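PDB 5KO5: purine nucleoside phosphorylase from Schistosoma mansoni, which catalyses the phosphorolysis of purine nucleosides to the free base and ribose 1-phosphate, and whose pocket here holds cytosine. Local coordinates for residues 48-53 against 70-75; 65-70 against 82-87. All blocks are in the same frame, centred on the assembly; numbering follows the deposited sequence.

Contact 1 of 2, residues 48-53 against 70-75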
ATOM      1  N   LYS A  48      35.928 -12.085  -8.844  1.00 29.98           N
ATOM      2  CA  LYS A  48      36.278 -10.681  -8.699  1.00 31.47           C
ATOM      3  C   LYS A  48      35.220 -10.049  -7.812  1.00 26.83           C
ATOM      4  O   LYS A  48      34.030 -10.085  -8.143  1.00 26.62           O
ATOM      5  CB  LYS A  48      36.303  -9.994 -10.066  1.00 39.36           C
ATOM      6  CG  LYS A  48      36.620  -8.518 -10.000  1.00 43.48           C
ATOM      7  CD  LYS A  48      37.990  -8.289  -9.388  1.00 49.82           C
ATOM      8  CE  LYS A  48      38.176  -6.834  -9.012  1.00 53.75           C
ATOM      9  NZ  LYS A  48      39.516  -6.564  -8.422  1.00 57.48           N
ATOM     10  N   VAL A  49      35.647  -9.493  -6.685  1.00 28.76           N
ATOM     11  CA  VAL A  49      34.755  -8.889  -5.701  1.00 26.48           C
ATOM     12  C   VAL A  49      34.803  -7.379  -5.884  1.00 25.97           C
ATOM     13  O   VAL A  49      35.873  -6.767  -5.783  1.00 28.05           O
ATOM     14  CB  VAL A  49      35.164  -9.281  -4.273  1.00 32.35           C
ATOM     15  CG1 VAL A  49      34.192  -8.694  -3.267  1.00 31.17           C
ATOM     16  CG2 VAL A  49      35.239 -10.796  -4.137  1.00 30.05           C
ATOM     17  N   ILE A  50      33.647  -6.773  -6.146  1.00 24.48           N
ATOM     18  CA  ILE A  50      33.570  -5.335  -6.383  1.00 27.38           C
ATOM     19  C   ILE A  50      32.640  -4.702  -5.355  1.00 23.67           C
ATOM     20  O   ILE A  50      31.416  -4.866  -5.455  1.00 22.78           O
ATOM     21  CB  ILE A  50      33.075  -5.042  -7.808  1.00 25.03           C
ATOM     22  CG1 ILE A  50      33.903  -5.811  -8.841  1.00 27.31           C
ATOM     23  CG2 ILE A  50      33.119  -3.551  -8.085  1.00 25.93           C
ATOM     24  CD1 ILE A  50      33.444  -5.586 -10.270  1.00 29.90           C
ATOM     25  N   PRO A  51      33.158  -3.961  -4.373  1.00 24.84           N
ATOM     26  CA  PRO A  51      32.269  -3.315  -3.394  1.00 23.67           C
ATOM     27  C   PRO A  51      31.294  -2.368  -4.081  1.00 24.39           C
ATOM     28  O   PRO A  51      31.669  -1.618  -4.986  1.00 23.60           O
ATOM     29  CB  PRO A  51      33.243  -2.556  -2.481  1.00 25.01           C
ATOM     30  CG  PRO A  51      34.549  -3.290  -2.623  1.00 31.87           C
ATOM     31  CD  PRO A  51      34.586  -3.765  -4.047  1.00 28.66           C
ATOM     32  N   TYR A  52      30.026  -2.416  -3.648  1.00 21.60           N
ATOM     33  CA  TYR A  52      29.022  -1.506  -4.201  1.00 20.65           C
ATOM     34  C   TYR A  52      29.515  -0.068  -4.132  1.00 22.87           C
ATOM     35  O   TYR A  52      29.302   0.724  -5.056  1.00 20.81           O
ATOM     36  CB  TYR A  52      27.710  -1.590  -3.410  1.00 20.11           C
ATOM     37  CG  TYR A  52      26.939  -2.892  -3.457  1.00 19.65           C
ATOM     38  CD1 TYR A  52      27.154  -3.836  -4.454  1.00 19.76           C
ATOM     39  CD2 TYR A  52      25.976  -3.168  -2.485  1.00 23.45           C
ATOM     40  CE1 TYR A  52      26.427  -5.026  -4.475  1.00 19.10           C
ATOM     41  CE2 TYR A  52      25.254  -4.345  -2.501  1.00 20.88           C
ATOM     42  CZ  TYR A  52      25.491  -5.274  -3.492  1.00 24.08           C
ATOM     43  OH  TYR A  52      24.775  -6.448  -3.496  1.00 23.95           O
ATOM     44  N   ILE A  53      30.187   0.281  -3.033  1.00 22.10           N
ATOM     45  CA  ILE A  53      30.623   1.647  -2.794  1.00 24.23           C
ATOM     46  C   ILE A  53      31.603   2.126  -3.858  1.00 23.97           C
ATOM     47  O   ILE A  53      31.742   3.336  -4.066  1.00 26.05           O
ATOM     48  CB  ILE A  53      31.176   1.750  -1.350  1.00 25.31           C
ATOM     49  CG1 ILE A  53      31.265   3.209  -0.896  1.00 27.39           C
ATOM     50  CG2 ILE A  53      32.518   1.039  -1.237  1.00 30.11           C
ATOM     51  CD1 ILE A  53      31.601   3.374   0.585  1.00 30.20           C
ATOM     52  N   LEU A  70      29.364  -6.765  -5.398  1.00 22.22           N
ATOM     53  CA  LEU A  70      29.062  -7.536  -6.594  1.00 21.40           C
ATOM     54  C   LEU A  70      30.210  -8.512  -6.813  1.00 24.90           C
ATOM     55  O   LEU A  70      31.376  -8.112  -6.794  1.00 29.98           O
ATOM     56  CB  LEU A  70      28.964  -6.595  -7.792  1.00 27.21           C
ATOM     57  CG  LEU A  70      27.916  -6.881  -8.860  1.00 29.90           C
ATOM     58  CD1 LEU A  70      26.513  -6.870  -8.259  1.00 23.07           C
ATOM     59  CD2 LEU A  70      28.032  -5.848  -9.972  1.00 25.89           C
ATOM     60  N   VAL A  71      29.887  -9.788  -7.001  1.00 21.77           N
ATOM     61  CA  VAL A  71      30.894 -10.832  -7.174  1.00 22.99           C
ATOM     62  C   VAL A  71      30.687 -11.477  -8.538  1.00 25.90           C
ATOM     63  O   VAL A  71      29.594 -11.973  -8.837  1.00 24.98           O
ATOM     64  CB  VAL A  71      30.827 -11.876  -6.048  1.00 23.82           C
ATOM     65  CG1 VAL A  71      31.955 -12.892  -6.191  1.00 25.26           C
ATOM     66  CG2 VAL A  71      30.875 -11.192  -4.683  1.00 26.72           C
ATOM     67  N   LEU A  72      31.729 -11.462  -9.367  1.00 23.57           N
ATOM     68  CA  LEU A  72      31.675 -12.044 -10.698  1.00 23.79           C
ATOM     69  C   LEU A  72      32.693 -13.166 -10.813  1.00 27.16           C
ATOM     70  O   LEU A  72      33.781 -13.102 -10.230  1.00 27.12           O
ATOM     71  CB  LEU A  72      31.969 -11.001 -11.786  1.00 25.86           C
ATOM     72  CG  LEU A  72      30.934  -9.880 -11.901  1.00 26.03           C
ATOM     73  CD1 LEU A  72      31.368  -8.654 -11.116  1.00 33.43           C
ATOM     74  CD2 LEU A  72      30.678  -9.539 -13.356  1.00 27.45           C
ATOM     75  N   GLY A  73      32.336 -14.188 -11.584  1.00 25.73           N
ATOM     76  CA  GLY A  73      33.245 -15.304 -11.804  1.00 27.05           C
ATOM     77  C   GLY A  73      32.526 -16.453 -12.470  1.00 31.48           C
ATOM     78  O   GLY A  73      31.530 -16.255 -13.169  1.00 28.64           O
ATOM     79  N   SER A  74      33.034 -17.659 -12.237  1.00 29.85           N
ATOM     80  CA  SER A  74      32.518 -18.855 -12.890  1.00 33.83           C
ATOM     81  C   SER A  74      31.945 -19.813 -11.859  1.00 34.69           C
ATOM     82  O   SER A  74      32.571 -20.065 -10.822  1.00 33.95           O
ATOM     83  CB  SER A  74      33.615 -19.560 -13.697  1.00 40.22           C
ATOM     84  OG  SER A  74      33.995 -18.785 -14.822  1.00 51.93           O
ATOM     85  N   VAL A  75      30.760 -20.342 -12.148  1.00 30.75           N
ATOM     86  CA  VAL A  75      30.159 -21.431 -11.389  1.00 33.89           C
ATOM     87  C   VAL A  75      29.677 -22.472 -12.383  1.00 32.51           C
ATOM     88  O   VAL A  75      28.916 -22.149 -13.302  1.00 31.26           O
ATOM     89  CB  VAL A  75      28.979 -20.955 -10.524  1.00 34.66           C
ATOM     90  CG1 VAL A  75      28.253 -22.159  -9.924  1.00 35.07           C
ATOM     91  CG2 VAL A  75      29.459 -20.011  -9.438  1.00 35.65           C
TER
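Ile50 and Leu72 sit diagonally across two antiparallel strands, and their side chains meet at a slant through their ends, CD1 of Ile50 lying 3.8 Å from CD1 of Leu72. In Ile50 the CG1 branch stands opposite the carbonyl carbon (chi1 -52°) and runs on extended, which carries CD1 along the sheet to its leucine partner. Leu70, directly across from Ile50, shares this face, which helix 9-23 covers through Tyr18, Ile19 and Ser23. The other face carries Val49 and Val71, a non-hydrogen-bonded pair whose nearest methyls, CG1 of Val49 and CG2 of Val71, are a loose 4.4 Å apart. Of the Lys48 side chain, which starts on the Ile50 face, CB comes nearest the partner strand; the chain bends at chi2 and its amine leads away. Beyond the strand end the chain turns at Tyr52, whose ring approaches the start of the neighbouring strand obliquely, CE1 3.5 Å from the backbone N of Leu70. The ring also touches Phe58, and its OH is hydrogen-bonded to the carbonyl of Gly85. Beneath the side chains, the pairs Lys48-Leu72 and Ile50-Leu70 each make two backbone bonds, the shortest from Ile50 N to Leu70 O at 2.7 Å. These four bonds match the N-H and C=O groups of the paired residues, while cohesion on the helix-covered face comes from apolar contact between branched side chains.

Contact 2 of 2, residues 65-70 against 82-87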
ATOM      1  N   GLY A  65      24.395  -0.800   6.650  1.00 26.32           N
ATOM      2  CA  GLY A  65      25.651  -1.465   6.915  1.00 27.34           C
ATOM      3  C   GLY A  65      25.670  -2.873   6.341  1.00 26.54           C
ATOM      4  O   GLY A  65      24.905  -3.226   5.439  1.00 25.27           O
ATOM      5  N   HIS A  66      26.573  -3.683   6.892  1.00 27.67           N
ATOM      6  CA  HIS A  66      26.783  -5.066   6.470  1.00 27.82           C
ATOM      7  C   HIS A  66      27.319  -5.144   5.042  1.00 28.65           C
ATOM      8  O   HIS A  66      27.595  -4.115   4.417  1.00 27.93           O
ATOM      9  CB  HIS A  66      25.524  -5.916   6.697  1.00 27.21           C
ATOM     10  CG  HIS A  66      25.021  -5.878   8.110  1.00 28.79           C
ATOM     11  ND1 HIS A  66      25.473  -6.741   9.085  1.00 31.34           N
ATOM     12  CD2 HIS A  66      24.112  -5.074   8.711  1.00 28.74           C
ATOM     13  CE1 HIS A  66      24.863  -6.471  10.227  1.00 32.09           C
ATOM     14  NE2 HIS A  66      24.030  -5.465  10.025  1.00 30.40           N
ATOM     15  N   VAL A  67      27.475  -6.360   4.516  1.00 28.21           N
ATOM     16  CA  VAL A  67      28.228  -6.546   3.278  1.00 27.88           C
ATOM     17  C   VAL A  67      27.470  -5.976   2.080  1.00 27.47           C
ATOM     18  O   VAL A  67      26.232  -5.970   2.032  1.00 26.17           O
ATOM     19  CB  VAL A  67      28.587  -8.031   3.083  1.00 30.13           C
ATOM     20  CG1 VAL A  67      27.335  -8.858   2.815  1.00 29.59           C
ATOM     21  CG2 VAL A  67      29.618  -8.205   1.969  1.00 28.45           C
ATOM     22  N   GLY A  68      28.226  -5.487   1.101  1.00 23.55           N
ATOM     23  CA  GLY A  68      27.652  -4.981  -0.130  1.00 22.35           C
ATOM     24  C   GLY A  68      28.631  -5.067  -1.284  1.00 24.07           C
ATOM     25  O   GLY A  68      29.346  -4.100  -1.569  1.00 25.86           O
ATOM     26  N   ASN A  69      28.690  -6.228  -1.943  1.00 22.08           N
ATOM     27  CA  ASN A  69      29.640  -6.480  -3.017  1.00 23.47           C
ATOM     28  C   ASN A  69      28.922  -7.114  -4.195  1.00 21.21           C
ATOM     29  O   ASN A  69      27.986  -7.897  -4.014  1.00 22.18           O
ATOM     30  CB  ASN A  69      30.711  -7.492  -2.597  1.00 24.24           C
ATOM     31  CG  ASN A  69      31.610  -6.985  -1.496  1.00 26.26           C
ATOM     32  OD1 ASN A  69      32.072  -5.841  -1.525  1.00 29.12           O
ATOM     33  ND2 ASN A  69      31.881  -7.841  -0.524  1.00 30.95           N
ATOM     34  N   LEU A  70      29.364  -6.765  -5.398  1.00 22.22           N
ATOM     35  CA  LEU A  70      29.062  -7.536  -6.594  1.00 21.40           C
ATOM     36  C   LEU A  70      30.210  -8.512  -6.813  1.00 24.90           C
ATOM     37  O   LEU A  70      31.376  -8.112  -6.794  1.00 29.98           O
ATOM     38  CB  LEU A  70      28.964  -6.595  -7.792  1.00 27.21           C
ATOM     39  CG  LEU A  70      27.916  -6.881  -8.860  1.00 29.90           C
ATOM     40  CD1 LEU A  70      26.513  -6.870  -8.259  1.00 23.07           C
ATOM     41  CD2 LEU A  70      28.032  -5.848  -9.972  1.00 25.89           C
ATOM     42  N   ALA A  82      26.854 -12.049  -8.956  1.00 20.20           N
ATOM     43  CA  ALA A  82      26.058 -12.224  -7.747  1.00 20.06           C
ATOM     44  C   ALA A  82      25.990 -10.923  -6.964  1.00 21.74           C
ATOM     45  O   ALA A  82      26.979 -10.188  -6.879  1.00 21.00           O
ATOM     46  CB  ALA A  82      26.691 -13.283  -6.840  1.00 21.53           C
ATOM     47  N   MET A  83      24.835 -10.658  -6.353  1.00 19.13           N
ATOM     48  CA  MET A  83      24.730  -9.588  -5.364  1.00 19.02           C
ATOM     49  C   MET A  83      24.989 -10.181  -3.987  1.00 21.83           C
ATOM     50  O   MET A  83      24.215 -11.013  -3.508  1.00 26.23           O
ATOM     51  CB  MET A  83      23.360  -8.918  -5.412  1.00 18.22           C
ATOM     52  CG  MET A  83      23.107  -8.199  -6.713  1.00 17.97           C
ATOM     53  SD  MET A  83      21.622  -7.172  -6.707  1.00 20.66           S
ATOM     54  CE  MET A  83      22.148  -5.808  -5.657  1.00 18.89           C
ATOM     55  N   GLN A  84      26.085  -9.764  -3.355  1.00 20.63           N
ATOM     56  CA  GLN A  84      26.410 -10.182  -1.998  1.00 21.69           C
ATOM     57  C   GLN A  84      25.991  -9.042  -1.076  1.00 22.19           C
ATOM     58  O   GLN A  84      26.709  -8.051  -0.927  1.00 22.97           O
ATOM     59  CB  GLN A  84      27.900 -10.475  -1.880  1.00 24.82           C
ATOM     60  CG  GLN A  84      28.280 -11.127  -0.577  1.00 26.77           C
ATOM     61  CD  GLN A  84      29.747 -11.436  -0.523  1.00 32.17           C
ATOM     62  OE1 GLN A  84      30.586 -10.568  -0.770  1.00 30.16           O
ATOM     63  NE2 GLN A  84      30.073 -12.682  -0.214  1.00 34.96           N
ATOM     64  N   GLY A  85      24.825  -9.182  -0.459  1.00 27.00           N
ATOM     65  CA  GLY A  85      24.239  -8.063   0.246  1.00 27.22           C
ATOM     66  C   GLY A  85      23.045  -7.531  -0.517  1.00 25.86           C
ATOM     67  O   GLY A  85      23.134  -6.559  -1.272  1.00 31.02           O
ATOM     68  N   ARG A  86      21.917  -8.193  -0.321  1.00 24.34           N
ATOM     69  CA  ARG A  86      20.689  -7.885  -1.029  1.00 23.19           C
ATOM     70  C   ARG A  86      20.097  -6.564  -0.538  1.00 19.12           C
ATOM     71  O   ARG A  86      20.210  -6.206   0.634  1.00 22.07           O
ATOM     72  CB  ARG A  86      19.707  -9.006  -0.722  1.00 28.76           C
ATOM     73  CG  ARG A  86      18.444  -8.976  -1.478  1.00 27.73           C
ATOM     74  CD  ARG A  86      17.693 -10.215  -1.112  1.00 32.95           C
ATOM     75  NE  ARG A  86      16.652 -10.501  -2.077  1.00 26.68           N
ATOM     76  CZ  ARG A  86      16.063 -11.679  -2.177  1.00 25.35           C
ATOM     77  NH1 ARG A  86      16.426 -12.666  -1.364  1.00 26.30           N
ATOM     78  NH2 ARG A  86      15.122 -11.865  -3.083  1.00 30.25           N
ATOM     79  N   LEU A  87      19.454  -5.843  -1.447  1.00 18.59           N
ATOM     80  CA  LEU A  87      18.772  -4.603  -1.101  1.00 16.24           C
ATOM     81  C   LEU A  87      17.297  -4.914  -0.881  1.00 15.34           C
ATOM     82  O   LEU A  87      16.613  -5.367  -1.803  1.00 16.58           O
ATOM     83  CB  LEU A  87      18.931  -3.579  -2.219  1.00 16.59           C
ATOM     84  CG  LEU A  87      20.369  -3.326  -2.666  1.00 25.05           C
ATOM     85  CD1 LEU A  87      20.356  -2.397  -3.868  1.00 28.08           C
ATOM     86  CD2 LEU A  87      21.174  -2.738  -1.533  1.00 26.50           C
TER
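Asn69 and Gln84 face each other as a hydrogen-bonded antiparallel pair and are joined by three hydrogen bonds. Two are backbone bonds, Asn69 N to Gln84 O at 2.9 Å and Gln84 N to Asn69 O at 2.7 Å. The third links the side chains, which lie side by side and point the same way: ND2 of Asn69 donates to OE1 of Gln84 over 3.0 Å, almost straight at 174°. The acceptor lies in the amide plane of Asn69, yet the two amides are turned 56° against each other. Gln84 reaches this position with CG opposite its backbone N (chi1 -171°) and the chain extended beyond. These residues belong to the open end of the β-hairpin formed by strands 69-75 and 78-84, within the mixed sheet of the phosphorylase-superfamily fold. Weaker CA-H...O contacts continue the pairing, among them Gly85 CA to Val67 O at 3.4 Å; Gly85, at positive phi and without a side chain, lets the two backbones come this close. Van der Waals packing takes two forms. Val67 crosses the Gln84 side chain at about a right angle, its CG2 methyl 3.7 Å from the amide oxygen OE1, whereas the apolar contact on the opposite face sets Leu70 CD1 4.0 Å from CG of Met83, which packs against Pro101 and Met105 of helix 95-108.

Overall arrangement
Contacts 1 and 2 lie on the two flanks of strand 69-75, with centres 10 Å apart and Leu70 common to both. Strand 47-51 pairs with it on one side and strand 78-84 on the other, each antiparallel to it, within the mixed sheet. Along the chain the segments alternate: 48-53 comes first, then 65-70, 70-75 and finally 82-87. Probable backbone hydrogen bonds from Tyr52 N to Gly68 O and from Ala82 N to Val71 O tie the two contacts together. Strand 78-84 then runs parallel to 29-32, connecting this antiparallel part to the rest of the sheet, including strand 112-121, whose end contributes to the cytosine pocket.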